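Long-range contacts in extracellular invertase (Aspergillus kawachii, PDB 5XH8), which probably cleaves the beta-fructofuranoside bond of sucrose and transfers the fructosyl group to other sugars, building fructooligosaccharides such as 1-kestose: residues D41-P49 / F98-G106; L110-Y120 / G132-S142. All blocks are in the same frame, centred on the assembly; numbering follows the deposited sequence.

Interaction 1 (D41-P49 / F98-G106); sequences DPCLHYTDP and FDGSVIPNG. With GOL (glycerol), chain C.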
ATOM      1  N   ASP A  41       3.724  23.229   7.028  1.00 20.62           N
ATOM      2  CA  ASP A  41       3.820  22.631   8.376  1.00 20.98           C
ATOM      3  C   ASP A  41       5.281  22.392   8.739  1.00 20.22           C
ATOM      4  O   ASP A  41       6.021  21.811   7.917  1.00 20.68           O
ATOM      5  CB  ASP A  41       3.164  21.245   8.434  1.00 21.11           C
ATOM      6  CG  ASP A  41       1.689  21.238   8.110  1.00 22.35           C
ATOM      7  OD1 ASP A  41       1.182  22.214   7.526  1.00 22.10           O
ATOM      8  OD2 ASP A  41       1.035  20.203   8.414  1.00 21.32           O
ATOM      9  N   PRO A  42       5.710  22.799   9.949  1.00 18.76           N
ATOM     10  CA  PRO A  42       6.996  22.310  10.397  1.00 19.12           C
ATOM     11  C   PRO A  42       6.885  20.794  10.689  1.00 19.73           C
ATOM     12  O   PRO A  42       5.794  20.297  10.935  1.00 19.22           O
ATOM     13  CB  PRO A  42       7.252  23.116  11.668  1.00 19.42           C
ATOM     14  CG  PRO A  42       5.878  23.365  12.209  1.00 19.64           C
ATOM     15  CD  PRO A  42       5.023  23.578  10.997  1.00 19.06           C
ATOM     16  N   CYS A  43       8.002  20.084  10.596  1.00 20.40           N
ATOM     17  CA  CYS A  43       8.053  18.648  10.884  1.00 20.93           C
ATOM     18  C   CYS A  43       9.512  18.234  10.868  1.00 20.93           C
ATOM     19  O   CYS A  43      10.406  19.086  10.762  1.00 20.84           O
ATOM     20  CB  CYS A  43       7.221  17.831   9.859  1.00 22.06           C
ATOM     21  SG  CYS A  43       7.678  18.086   8.137  1.00 23.34           S
ATOM     22  N   LEU A  44       9.763  16.943  11.059  1.00 20.99           N
ATOM     23  CA  LEU A  44      11.076  16.337  10.837  1.00 22.12           C
ATOM     24  C   LEU A  44      12.164  16.728  11.864  1.00 23.39           C
ATOM     25  O   LEU A  44      13.282  16.204  11.773  1.00 26.26           O
ATOM     26  CB  LEU A  44      11.545  16.602   9.377  1.00 22.69           C
ATOM     27  CG  LEU A  44      12.911  16.109   8.862  1.00 24.40           C
ATOM     28  CD1 LEU A  44      12.828  15.564   7.446  1.00 26.15           C
ATOM     29  CD2 LEU A  44      13.959  17.199   8.937  1.00 26.01           C
ATOM     30  N   HIS A  45      11.840  17.544  12.873  1.00 22.16           N
ATOM     31  CA  HIS A  45      12.853  18.056  13.800  1.00 22.64           C
ATOM     32  C   HIS A  45      13.591  16.910  14.524  1.00 23.47           C
ATOM     33  O   HIS A  45      12.969  15.910  14.885  1.00 25.70           O
ATOM     34  CB  HIS A  45      12.268  18.919  14.932  1.00 23.01           C
ATOM     35  CG  HIS A  45      11.296  19.976  14.524  1.00 23.37           C
ATOM     36  ND1 HIS A  45      11.459  20.764  13.402  1.00 24.32           N
ATOM     37  CD2 HIS A  45      10.195  20.445  15.152  1.00 23.20           C
ATOM     38  CE1 HIS A  45      10.465  21.626  13.318  1.00 23.50           C
ATOM     39  NE2 HIS A  45       9.694  21.467  14.382  1.00 24.77           N
ATOM     40  N   TYR A  46      14.887  17.058  14.760  1.00 23.54           N
ATOM     41  CA  TYR A  46      15.605  16.088  15.587  1.00 24.73           C
ATOM     42  C   TYR A  46      16.934  16.609  16.060  1.00 23.95           C
ATOM     43  O   TYR A  46      17.585  17.392  15.366  1.00 24.25           O
ATOM     44  CB  TYR A  46      15.822  14.755  14.849  1.00 23.58           C
ATOM     45  CG  TYR A  46      16.805  14.784  13.689  1.00 23.51           C
ATOM     46  CD1 TYR A  46      16.441  15.286  12.435  1.00 23.23           C
ATOM     47  CD2 TYR A  46      18.116  14.284  13.835  1.00 23.48           C
ATOM     48  CE1 TYR A  46      17.334  15.281  11.364  1.00 23.38           C
ATOM     49  CE2 TYR A  46      19.008  14.275  12.769  1.00 23.52           C
ATOM     50  CZ  TYR A  46      18.619  14.778  11.529  1.00 24.09           C
ATOM     51  OH  TYR A  46      19.520  14.780  10.461  1.00 25.12           O
ATOM     52  N   THR A  47      17.336  16.151  17.238  1.00 23.88           N
ATOM     53  CA  THR A  47      18.695  16.329  17.702  1.00 25.40           C
ATOM     54  C   THR A  47      19.521  15.176  17.174  1.00 25.03           C
ATOM     55  O   THR A  47      19.219  14.022  17.448  1.00 26.54           O
ATOM     56  CB  THR A  47      18.783  16.341  19.235  1.00 25.95           C
ATOM     57  OG1 THR A  47      17.862  17.304  19.761  1.00 27.45           O
ATOM     58  CG2 THR A  47      20.180  16.682  19.688  1.00 25.66           C
ATOM     59  N   ASP A  48      20.545  15.494  16.408  1.00 25.78           N
ATOM     60  CA  ASP A  48      21.485  14.518  15.899  1.00 28.65           C
ATOM     61  C   ASP A  48      22.394  14.043  17.068  1.00 30.62           C
ATOM     62  O   ASP A  48      23.225  14.821  17.537  1.00 29.42           O
ATOM     63  CB  ASP A  48      22.315  15.167  14.793  1.00 29.48           C
ATOM     64  CG  ASP A  48      23.343  14.218  14.180  1.00 34.62           C
ATOM     65  OD1 ASP A  48      23.780  13.262  14.877  1.00 33.63           O
ATOM     66  OD2 ASP A  48      23.676  14.420  12.982  1.00 37.55           O
ATOM     67  N   PRO A  49      22.251  12.775  17.522  1.00 34.48           N
ATOM     68  CA  PRO A  49      23.040  12.352  18.700  1.00 37.33           C
ATOM     69  C   PRO A  49      24.557  12.446  18.515  1.00 37.45           C
ATOM     70  O   PRO A  49      25.251  12.758  19.469  1.00 44.01           O
ATOM     71  CB  PRO A  49      22.593  10.906  18.946  1.00 35.75           C
ATOM     72  CG  PRO A  49      22.013  10.447  17.660  1.00 37.56           C
ATOM     73  CD  PRO A  49      21.460  11.659  16.966  1.00 35.66           C
ATOM     74  N   PHE A  98       3.827  14.354   2.715  1.00 19.09           N
ATOM     75  CA  PHE A  98       3.189  15.024   3.852  1.00 19.17           C
ATOM     76  C   PHE A  98       4.116  14.932   5.078  1.00 19.67           C
ATOM     77  O   PHE A  98       5.268  14.485   4.980  1.00 19.31           O
ATOM     78  CB  PHE A  98       1.793  14.424   4.092  1.00 19.61           C
ATOM     79  CG  PHE A  98       0.677  14.976   3.201  1.00 20.40           C
ATOM     80  CD1 PHE A  98       0.914  15.852   2.111  1.00 20.88           C
ATOM     81  CD2 PHE A  98      -0.633  14.571   3.436  1.00 19.77           C
ATOM     82  CE1 PHE A  98      -0.145  16.297   1.320  1.00 21.94           C
ATOM     83  CE2 PHE A  98      -1.685  15.024   2.640  1.00 21.27           C
ATOM     84  CZ  PHE A  98      -1.448  15.895   1.596  1.00 21.02           C
ATOM     85  N   ASP A  99       3.637  15.388   6.228  1.00 19.85           N
ATOM     86  CA  ASP A  99       4.473  15.525   7.408  1.00 20.34           C
ATOM     87  C   ASP A  99       5.033  14.177   7.875  1.00 20.29           C
ATOM     88  O   ASP A  99       4.407  13.142   7.696  1.00 20.05           O
ATOM     89  CB  ASP A  99       3.666  16.125   8.583  1.00 21.57           C
ATOM     90  CG  ASP A  99       3.239  17.574   8.358  1.00 23.45           C
ATOM     91  OD1 ASP A  99       3.908  18.275   7.563  1.00 25.23           O
ATOM     92  OD2 ASP A  99       2.239  18.001   8.990  1.00 23.16           O
ATOM     93  N   GLY A 100       6.189  14.233   8.522  1.00 19.36           N
ATOM     94  CA  GLY A 100       6.761  13.095   9.204  1.00 20.64           C
ATOM     95  C   GLY A 100       7.591  13.548  10.387  1.00 21.85           C
ATOM     96  O   GLY A 100       7.831  14.769  10.575  1.00 21.54           O
ATOM     97  N   SER A 101       8.049  12.563  11.162  1.00 20.66           N
ATOM     98  CA  SER A 101       8.913  12.807  12.289  1.00 20.52           C
ATOM     99  C   SER A 101      10.071  11.815  12.286  1.00 21.18           C
ATOM    100  O   SER A 101      10.040  10.784  11.579  1.00 17.98           O
ATOM    101  CB  SER A 101       8.119  12.736  13.602  1.00 21.60           C
ATOM    102  OG  SER A 101       7.413  11.518  13.711  1.00 23.38           O
ATOM    103  N   VAL A 102      11.088  12.145  13.090  1.00 20.78           N
ATOM    104  CA  VAL A 102      12.366  11.448  13.043  1.00 21.89           C
ATOM    105  C   VAL A 102      12.695  10.730  14.351  1.00 23.08           C
ATOM    106  O   VAL A 102      12.675  11.333  15.440  1.00 22.96           O
ATOM    107  CB  VAL A 102      13.502  12.414  12.664  1.00 21.60           C
ATOM    108  CG1 VAL A 102      14.890  11.760  12.821  1.00 21.62           C
ATOM    109  CG2 VAL A 102      13.275  12.915  11.236  1.00 21.21           C
ATOM    110  N   ILE A 103      13.020   9.450  14.206  1.00 23.78           N
ATOM    111  CA  ILE A 103      13.713   8.664  15.237  1.00 24.98           C
ATOM    112  C   ILE A 103      15.203   8.966  15.081  1.00 23.72           C
ATOM    113  O   ILE A 103      15.801   8.568  14.095  1.00 24.81           O
ATOM    114  CB  ILE A 103      13.446   7.136  15.087  1.00 26.88           C
ATOM    115  CG1 ILE A 103      11.944   6.859  15.196  1.00 27.66           C
ATOM    116  CG2 ILE A 103      14.260   6.340  16.126  1.00 27.45           C
ATOM    117  CD1 ILE A 103      11.543   5.441  14.835  1.00 29.58           C
ATOM    118  N   PRO A 104      15.797   9.717  16.019  1.00 23.17           N
ATOM    119  CA  PRO A 104      17.155  10.223  15.770  1.00 24.99           C
ATOM    120  C   PRO A 104      18.220   9.147  15.639  1.00 25.08           C
ATOM    121  O   PRO A 104      19.128   9.253  14.801  1.00 24.08           O
ATOM    122  CB  PRO A 104      17.437  11.111  16.997  1.00 25.13           C
ATOM    123  CG  PRO A 104      16.088  11.484  17.487  1.00 24.86           C
ATOM    124  CD  PRO A 104      15.234  10.274  17.258  1.00 24.59           C
ATOM    125  N   ASN A 105      18.082   8.109  16.449  1.00 27.44           N
ATOM    126  CA  ASN A 105      18.997   6.996  16.446  1.00 29.58           C
ATOM    127  C   ASN A 105      18.220   5.772  15.982  1.00 29.50           C
ATOM    128  O   ASN A 105      17.739   4.990  16.798  1.00 27.58           O
ATOM    129  CB  ASN A 105      19.555   6.810  17.864  1.00 33.25           C
ATOM    130  CG  ASN A 105      20.952   6.227  17.854  1.00 40.15           C
ATOM    131  OD1 ASN A 105      21.261   5.364  17.041  1.00 38.46           O
ATOM    132  ND2 ASN A 105      21.828   6.742  18.731  1.00 47.39           N
ATOM    133  N   GLY A 106      18.067   5.635  14.665  1.00 27.24           N
ATOM    134  CA  GLY A 106      17.171   4.643  14.102  1.00 27.83           C
ATOM    135  C   GLY A 106      17.911   3.541  13.388  1.00 27.96           C
ATOM    136  O   GLY A 106      18.881   2.979  13.923  1.00 29.38           O
TER
HETATM  137  C1  GOL C 702       1.004  17.858   5.634  1.00 30.81           C
HETATM  138  O1  GOL C 702       0.942  16.594   6.276  1.00 28.15           O
HETATM  139  C2  GOL C 702      -0.406  18.381   5.756  1.00 31.85           C
HETATM  140  O2  GOL C 702      -0.567  19.155   6.967  1.00 27.97           O
HETATM  141  C3  GOL C 702      -0.796  19.186   4.557  1.00 35.07           C
HETATM  142  O3  GOL C 702      -2.191  18.908   4.437  1.00 34.76           O
HETATM  143  O   HOH W   1      10.629  14.701  14.482  1.00 21.18           O
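Asp41 and Asp99 take the same first torsion, with CG anti to the carbonyl carbon (chi1 -61° and -67°). This turns both carboxylates toward each other. They cross at about a right angle with their planes 49° apart, and Asp41 OD2 lies 2.6 Å from Asp99 OD2. Glycerol sits beside the pair. Its O1 accepts a hydrogen bond of 3.0 Å from Asp99 N, and its O2 is 2.4 Å from Asp41 OD2, a very short distance to be read with caution. Asp171 also bonds the glycerol.

The contact is the seam between two blades of the GH32 beta-propeller. Strands 37-47 and 96-103 belong to different sheets and run nearly parallel. They do not form a regular ladder. The single direct backbone bond is Leu44 N to Gly100 O at 2.9 Å, and it is bent. One step further on, water 1 bridges the strands, giving a proton to His45 O at 2.7 Å and accepting one from Val102 N at 2.9 Å.

Around and past the water the side-chain packing is mostly apolar. Val102 puts CG2 against Leu44 O, with Leu44 CG a little further off, and CG1 against Tyr46, 3.7 Å from Tyr46 CG. That CG1 methyl makes an off-centre CH-pi contact with the tyrosine ring. Pro104 packs against Tyr46 CB, and Pro49 lies across Pro104 at about a right angle.

The chemistry is thus split along the seam. One backbone bond, a bridging water and apolar groups join the blades, while the acids gather where hydroxyls bind, consistent with a sugar pocket.

Interaction 2 (L110-Y120 / G132-S142); sequences LPTLLYTSVSY and GSETQSLAVSS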
ATOM      1  N   LEU A 110      21.088   5.824  12.216  1.00 27.21           N
ATOM      2  CA  LEU A 110      20.854   7.010  11.404  1.00 27.70           C
ATOM      3  C   LEU A 110      19.500   7.639  11.716  1.00 25.17           C
ATOM      4  O   LEU A 110      18.578   6.937  12.145  1.00 23.35           O
ATOM      5  CB  LEU A 110      20.901   6.645   9.932  1.00 28.93           C
ATOM      6  CG  LEU A 110      22.245   6.071   9.466  1.00 30.31           C
ATOM      7  CD1 LEU A 110      22.079   5.530   8.071  1.00 33.05           C
ATOM      8  CD2 LEU A 110      23.334   7.113   9.509  1.00 30.78           C
ATOM      9  N   PRO A 111      19.377   8.972  11.507  1.00 25.25           N
ATOM     10  CA  PRO A 111      18.076   9.622  11.640  1.00 24.20           C
ATOM     11  C   PRO A 111      17.094   8.953  10.676  1.00 23.19           C
ATOM     12  O   PRO A 111      17.401   8.782   9.475  1.00 22.30           O
ATOM     13  CB  PRO A 111      18.354  11.078  11.237  1.00 26.61           C
ATOM     14  CG  PRO A 111      19.842  11.254  11.387  1.00 26.64           C
ATOM     15  CD  PRO A 111      20.433   9.917  11.090  1.00 25.29           C
ATOM     16  N   THR A 112      15.979   8.499  11.217  1.00 22.54           N
ATOM     17  CA  THR A 112      15.044   7.664  10.480  1.00 22.15           C
ATOM     18  C   THR A 112      13.703   8.397  10.452  1.00 21.40           C
ATOM     19  O   THR A 112      13.086   8.610  11.475  1.00 20.24           O
ATOM     20  CB  THR A 112      14.950   6.264  11.116  1.00 23.37           C
ATOM     21  OG1 THR A 112      16.227   5.601  10.996  1.00 22.93           O
ATOM     22  CG2 THR A 112      13.892   5.429  10.416  1.00 22.70           C
ATOM     23  N   LEU A 113      13.290   8.810   9.260  1.00 21.42           N
ATOM     24  CA  LEU A 113      12.041   9.563   9.057  1.00 21.23           C
ATOM     25  C   LEU A 113      10.889   8.611   8.789  1.00 21.41           C
ATOM     26  O   LEU A 113      10.958   7.800   7.854  1.00 21.28           O
ATOM     27  CB  LEU A 113      12.192  10.502   7.857  1.00 20.62           C
ATOM     28  CG  LEU A 113      10.944  11.251   7.385  1.00 20.20           C
ATOM     29  CD1 LEU A 113      10.500  12.260   8.405  1.00 21.26           C
ATOM     30  CD2 LEU A 113      11.227  11.924   6.047  1.00 21.03           C
ATOM     31  N   LEU A 114       9.835   8.721   9.596  1.00 20.22           N
ATOM     32  CA  LEU A 114       8.552   8.109   9.304  1.00 20.45           C
ATOM     33  C   LEU A 114       7.608   9.237   8.863  1.00 19.88           C
ATOM     34  O   LEU A 114       7.361  10.167   9.627  1.00 20.29           O
ATOM     35  CB  LEU A 114       7.994   7.392  10.542  1.00 20.75           C
ATOM     36  CG  LEU A 114       6.657   6.665  10.390  1.00 21.48           C
ATOM     37  CD1 LEU A 114       6.727   5.537   9.380  1.00 21.79           C
ATOM     38  CD2 LEU A 114       6.188   6.131  11.734  1.00 22.67           C
ATOM     39  N   TYR A 115       7.057   9.135   7.657  1.00 19.68           N
ATOM     40  CA  TYR A 115       6.292  10.233   7.066  1.00 18.88           C
ATOM     41  C   TYR A 115       5.116   9.750   6.251  1.00 19.08           C
ATOM     42  O   TYR A 115       5.057   8.568   5.828  1.00 18.16           O
ATOM     43  CB  TYR A 115       7.207  11.095   6.187  1.00 19.65           C
ATOM     44  CG  TYR A 115       7.590  10.486   4.836  1.00 19.10           C
ATOM     45  CD1 TYR A 115       8.619   9.551   4.737  1.00 19.23           C
ATOM     46  CD2 TYR A 115       6.927  10.849   3.673  1.00 18.74           C
ATOM     47  CE1 TYR A 115       8.964   8.995   3.514  1.00 19.92           C
ATOM     48  CE2 TYR A 115       7.256  10.282   2.449  1.00 19.53           C
ATOM     49  CZ  TYR A 115       8.279   9.358   2.371  1.00 19.13           C
ATOM     50  OH  TYR A 115       8.628   8.827   1.157  1.00 18.71           O
ATOM     51  N   THR A 116       4.182  10.661   6.012  1.00 17.80           N
ATOM     52  CA  THR A 116       3.014  10.323   5.212  1.00 18.18           C
ATOM     53  C   THR A 116       3.335  10.475   3.729  1.00 18.48           C
ATOM     54  O   THR A 116       3.556  11.586   3.231  1.00 19.10           O
ATOM     55  CB  THR A 116       1.766  11.131   5.582  1.00 18.48           C
ATOM     56  OG1 THR A 116       1.421  10.874   6.951  1.00 20.01           O
ATOM     57  CG2 THR A 116       0.583  10.704   4.697  1.00 18.00           C
ATOM     58  N   SER A 117       3.328   9.333   3.050  1.00 18.79           N
ATOM     59  CA  SER A 117       3.538   9.207   1.615  1.00 19.38           C
ATOM     60  C   SER A 117       2.160   9.225   0.917  1.00 19.86           C
ATOM     61  O   SER A 117       1.297   8.420   1.247  1.00 19.76           O
ATOM     62  CB  SER A 117       4.319   7.923   1.330  1.00 19.23           C
ATOM     63  OG  SER A 117       3.889   6.828   2.124  1.00 18.86           O
ATOM     64  N   VAL A 118       1.953  10.177  -0.000  1.00 19.23           N
ATOM     65  CA  VAL A 118       0.655  10.428  -0.620  1.00 19.15           C
ATOM     66  C   VAL A 118       0.608   9.941  -2.093  1.00 19.39           C
ATOM     67  O   VAL A 118       1.475  10.278  -2.925  1.00 18.86           O
ATOM     68  CB  VAL A 118       0.274  11.903  -0.519  1.00 19.51           C
ATOM     69  CG1 VAL A 118      -1.038  12.217  -1.245  1.00 20.33           C
ATOM     70  CG2 VAL A 118       0.187  12.336   0.944  1.00 20.29           C
ATOM     71  N   SER A 119      -0.404   9.124  -2.387  1.00 19.23           N
ATOM     72  CA  SER A 119      -0.614   8.537  -3.716  1.00 18.84           C
ATOM     73  C   SER A 119      -1.874   9.005  -4.463  1.00 19.72           C
ATOM     74  O   SER A 119      -1.998   8.749  -5.671  1.00 20.23           O
ATOM     75  CB  SER A 119      -0.647   7.026  -3.596  1.00 18.78           C
ATOM     76  OG  SER A 119       0.559   6.533  -3.063  1.00 19.14           O
ATOM     77  N   TYR A 120      -2.798   9.670  -3.767  1.00 20.32           N
ATOM     78  CA  TYR A 120      -4.079  10.124  -4.350  1.00 22.16           C
ATOM     79  C   TYR A 120      -4.522  11.415  -3.688  1.00 22.97           C
ATOM     80  O   TYR A 120      -4.428  11.548  -2.464  1.00 22.10           O
ATOM     81  CB  TYR A 120      -5.210   9.089  -4.166  1.00 22.06           C
ATOM     82  CG  TYR A 120      -4.924   7.813  -4.891  1.00 23.00           C
ATOM     83  CD1 TYR A 120      -5.200   7.678  -6.258  1.00 21.79           C
ATOM     84  CD2 TYR A 120      -4.324   6.745  -4.230  1.00 22.34           C
ATOM     85  CE1 TYR A 120      -4.869   6.514  -6.937  1.00 23.30           C
ATOM     86  CE2 TYR A 120      -3.968   5.582  -4.911  1.00 22.16           C
ATOM     87  CZ  TYR A 120      -4.241   5.467  -6.253  1.00 22.57           C
ATOM     88  OH  TYR A 120      -3.908   4.309  -6.908  1.00 22.84           O
ATOM     89  N   GLY A 132      -6.103   4.159   0.430  1.00 22.86           N
ATOM     90  CA  GLY A 132      -4.682   4.218   0.113  1.00 22.34           C
ATOM     91  C   GLY A 132      -4.138   5.601  -0.233  1.00 22.30           C
ATOM     92  O   GLY A 132      -2.990   5.707  -0.641  1.00 22.88           O
ATOM     93  N   SER A 133      -4.917   6.676  -0.063  1.00 22.94           N
ATOM     94  CA  SER A 133      -4.382   8.008  -0.363  1.00 24.22           C
ATOM     95  C   SER A 133      -3.166   8.395   0.549  1.00 23.06           C
ATOM     96  O   SER A 133      -2.226   9.046   0.079  1.00 21.82           O
ATOM     97  CB  SER A 133      -5.495   9.077  -0.410  1.00 27.65           C
ATOM     98  OG  SER A 133      -6.195   9.124   0.781  1.00 32.79           O
ATOM     99  N   GLU A 134      -3.166   7.927   1.800  1.00 20.78           N
ATOM    100  CA  GLU A 134      -2.132   8.219   2.768  1.00 20.28           C
ATOM    101  C   GLU A 134      -1.570   6.918   3.383  1.00 20.40           C
ATOM    102  O   GLU A 134      -2.302   6.136   4.016  1.00 21.58           O
ATOM    103  CB  GLU A 134      -2.679   9.136   3.859  1.00 20.35           C
ATOM    104  CG  GLU A 134      -3.240  10.466   3.346  1.00 21.25           C
ATOM    105  CD  GLU A 134      -4.031  11.201   4.400  1.00 21.46           C
ATOM    106  OE1 GLU A 134      -4.913  10.548   5.025  1.00 21.29           O
ATOM    107  OE2 GLU A 134      -3.762  12.412   4.614  1.00 21.28           O
ATOM    108  N   THR A 135      -0.281   6.687   3.167  1.00 19.22           N
ATOM    109  CA  THR A 135       0.442   5.585   3.789  1.00 19.34           C
ATOM    110  C   THR A 135       1.583   6.191   4.595  1.00 19.94           C
ATOM    111  O   THR A 135       1.877   7.389   4.484  1.00 18.13           O
ATOM    112  CB  THR A 135       0.972   4.598   2.748  1.00 19.69           C
ATOM    113  OG1 THR A 135       1.848   5.263   1.838  1.00 19.32           O
ATOM    114  CG2 THR A 135      -0.170   3.984   1.936  1.00 20.23           C
ATOM    115  N   GLN A 136       2.203   5.385   5.446  1.00 19.05           N
ATOM    116  CA  GLN A 136       3.351   5.863   6.222  1.00 20.10           C
ATOM    117  C   GLN A 136       4.581   5.066   5.800  1.00 20.12           C
ATOM    118  O   GLN A 136       4.562   3.816   5.843  1.00 21.36           O
ATOM    119  CB  GLN A 136       3.101   5.784   7.733  1.00 20.99           C
ATOM    120  CG  GLN A 136       1.648   5.987   8.161  1.00 21.40           C
ATOM    121  CD  GLN A 136       1.080   7.323   7.731  1.00 21.25           C
ATOM    122  OE1 GLN A 136       1.781   8.341   7.702  1.00 21.38           O
ATOM    123  NE2 GLN A 136      -0.210   7.331   7.409  1.00 21.75           N
ATOM    124  N   SER A 137       5.630   5.791   5.387  1.00 19.16           N
ATOM    125  CA  SER A 137       6.836   5.224   4.794  1.00 19.07           C
ATOM    126  C   SER A 137       8.057   5.664   5.555  1.00 18.80           C
ATOM    127  O   SER A 137       8.007   6.650   6.316  1.00 18.54           O
ATOM    128  CB  SER A 137       6.954   5.636   3.321  1.00 19.29           C
ATOM    129  OG  SER A 137       5.927   5.023   2.551  1.00 19.63           O
ATOM    130  N   LEU A 138       9.158   4.944   5.334  1.00 19.64           N
ATOM    131  CA  LEU A 138      10.446   5.234   5.976  1.00 19.72           C
ATOM    132  C   LEU A 138      11.483   5.769   5.007  1.00 19.79           C
ATOM    133  O   LEU A 138      11.551   5.352   3.842  1.00 18.57           O
ATOM    134  CB  LEU A 138      11.044   3.974   6.621  1.00 21.25           C
ATOM    135  CG  LEU A 138      10.299   3.373   7.820  1.00 22.27           C
ATOM    136  CD1 LEU A 138      11.036   2.101   8.245  1.00 23.14           C
ATOM    137  CD2 LEU A 138      10.196   4.337   8.985  1.00 22.83           C
ATOM    138  N   ALA A 139      12.280   6.707   5.522  1.00 18.55           N
ATOM    139  CA  ALA A 139      13.478   7.176   4.881  1.00 19.13           C
ATOM    140  C   ALA A 139      14.560   7.362   5.949  1.00 19.79           C
ATOM    141  O   ALA A 139      14.277   7.539   7.140  1.00 19.76           O
ATOM    142  CB  ALA A 139      13.237   8.478   4.137  1.00 19.05           C
ATOM    143  N   VAL A 140      15.797   7.306   5.494  1.00 20.39           N
ATOM    144  CA  VAL A 140      16.960   7.418   6.363  1.00 22.68           C
ATOM    145  C   VAL A 140      17.955   8.409   5.785  1.00 20.60           C
ATOM    146  O   VAL A 140      18.188   8.406   4.588  1.00 22.85           O
ATOM    147  CB  VAL A 140      17.656   6.043   6.480  1.00 24.13           C
ATOM    148  CG1 VAL A 140      18.959   6.186   7.221  1.00 29.50           C
ATOM    149  CG2 VAL A 140      16.739   5.084   7.223  1.00 24.51           C
ATOM    150  N   SER A 141      18.546   9.244   6.624  1.00 21.31           N
ATOM    151  CA  SER A 141      19.635  10.119   6.177  1.00 22.25           C
ATOM    152  C   SER A 141      20.986   9.584   6.619  1.00 23.48           C
ATOM    153  O   SER A 141      21.259   9.521   7.814  1.00 24.28           O
ATOM    154  CB  SER A 141      19.509  11.543   6.670  1.00 22.00           C
ATOM    155  OG  SER A 141      20.633  12.288   6.167  1.00 23.87           O
ATOM    156  N   SER A 142      21.800   9.216   5.634  1.00 24.04           N
ATOM    157  CA  SER A 142      23.184   8.836   5.843  1.00 26.59           C
ATOM    158  C   SER A 142      24.191   9.970   5.579  1.00 28.08           C
ATOM    159  O   SER A 142      25.398   9.719   5.597  1.00 29.76           O
ATOM    160  CB  SER A 142      23.517   7.648   4.944  1.00 26.35           C
ATOM    161  OG  SER A 142      23.284   7.929   3.582  1.00 25.30           O
TER
HETATM  162  O   HOH W   2      -0.088   6.653  -0.486  1.00 19.08           O
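The Tyr115 ring meets the carbonyl carbon of Leu138 at its edge, while Ser137 O and Ala139 CB approach it obliquely. Gly132 O lies in the plane of the Tyr120 ring, at the edge, 4.0 Å from CD2. The phenol oxygens look elsewhere: Tyr115 OH bonds Asp93, and Tyr120 OH bonds Asn92 of the second subunit.

Strands 112-118 and 134-140 form a long-looped antiparallel hairpin, the middle pair of a four-stranded propeller blade. Paired backbone bonds link Leu113 with Ala139, Tyr115 with Ser137 and Ser117 with Thr135.

On the sheet face that carries Tyr115 and Ser137, Ser117 OG has hydroxyls for neighbours. It bonds Thr135 OG1 at 2.6 Å and Ser137 OG at 2.8 Å. On the other face Leu114 CD1 packs 3.7 Å from Leu138 CD2, and the Glu134 carboxylate bonds Tyr129 OH and forms a salt bridge with Arg170. At the far end Leu110 CD1 presses on Val140 CG1 at 3.3 Å, a tight fit.

Gln136 bends at chi2 (-59°) and lies alongside Thr116. Phe169 O takes a hydrogen bond from Gln136 NE2, and Thr116 OG1 donates to a lone pair of Gln136 OE1 at 2.7 Å, in the carbonyl plane.

Strand 96-103 ties the two contacts together. It faces the neighbouring blade in interaction 1 and pairs with strand 112-118 of interaction 2 in its own sheet. Phe98 N lies 2.8 Å from Thr116 O, and Ile103 N lies 2.9 Å from Thr112 O; both are probable hydrogen bonds. Tyr46 CE2 also packs 3.4 Å from Pro111 CG. The centres of interactions 1 and 2 are about 11 Å apart. Interaction 1 borders a glycerol held by Asp41, Asp99 and Asp171. Interaction 2 lies further out in the same blade, yet its Thr116 OG1 bonds the backbone N of Asp171. The Tyr120 end of interaction 2 reaches the second subunit, and a bound glycerol lies about 3 Å from the Tyr120 side chain.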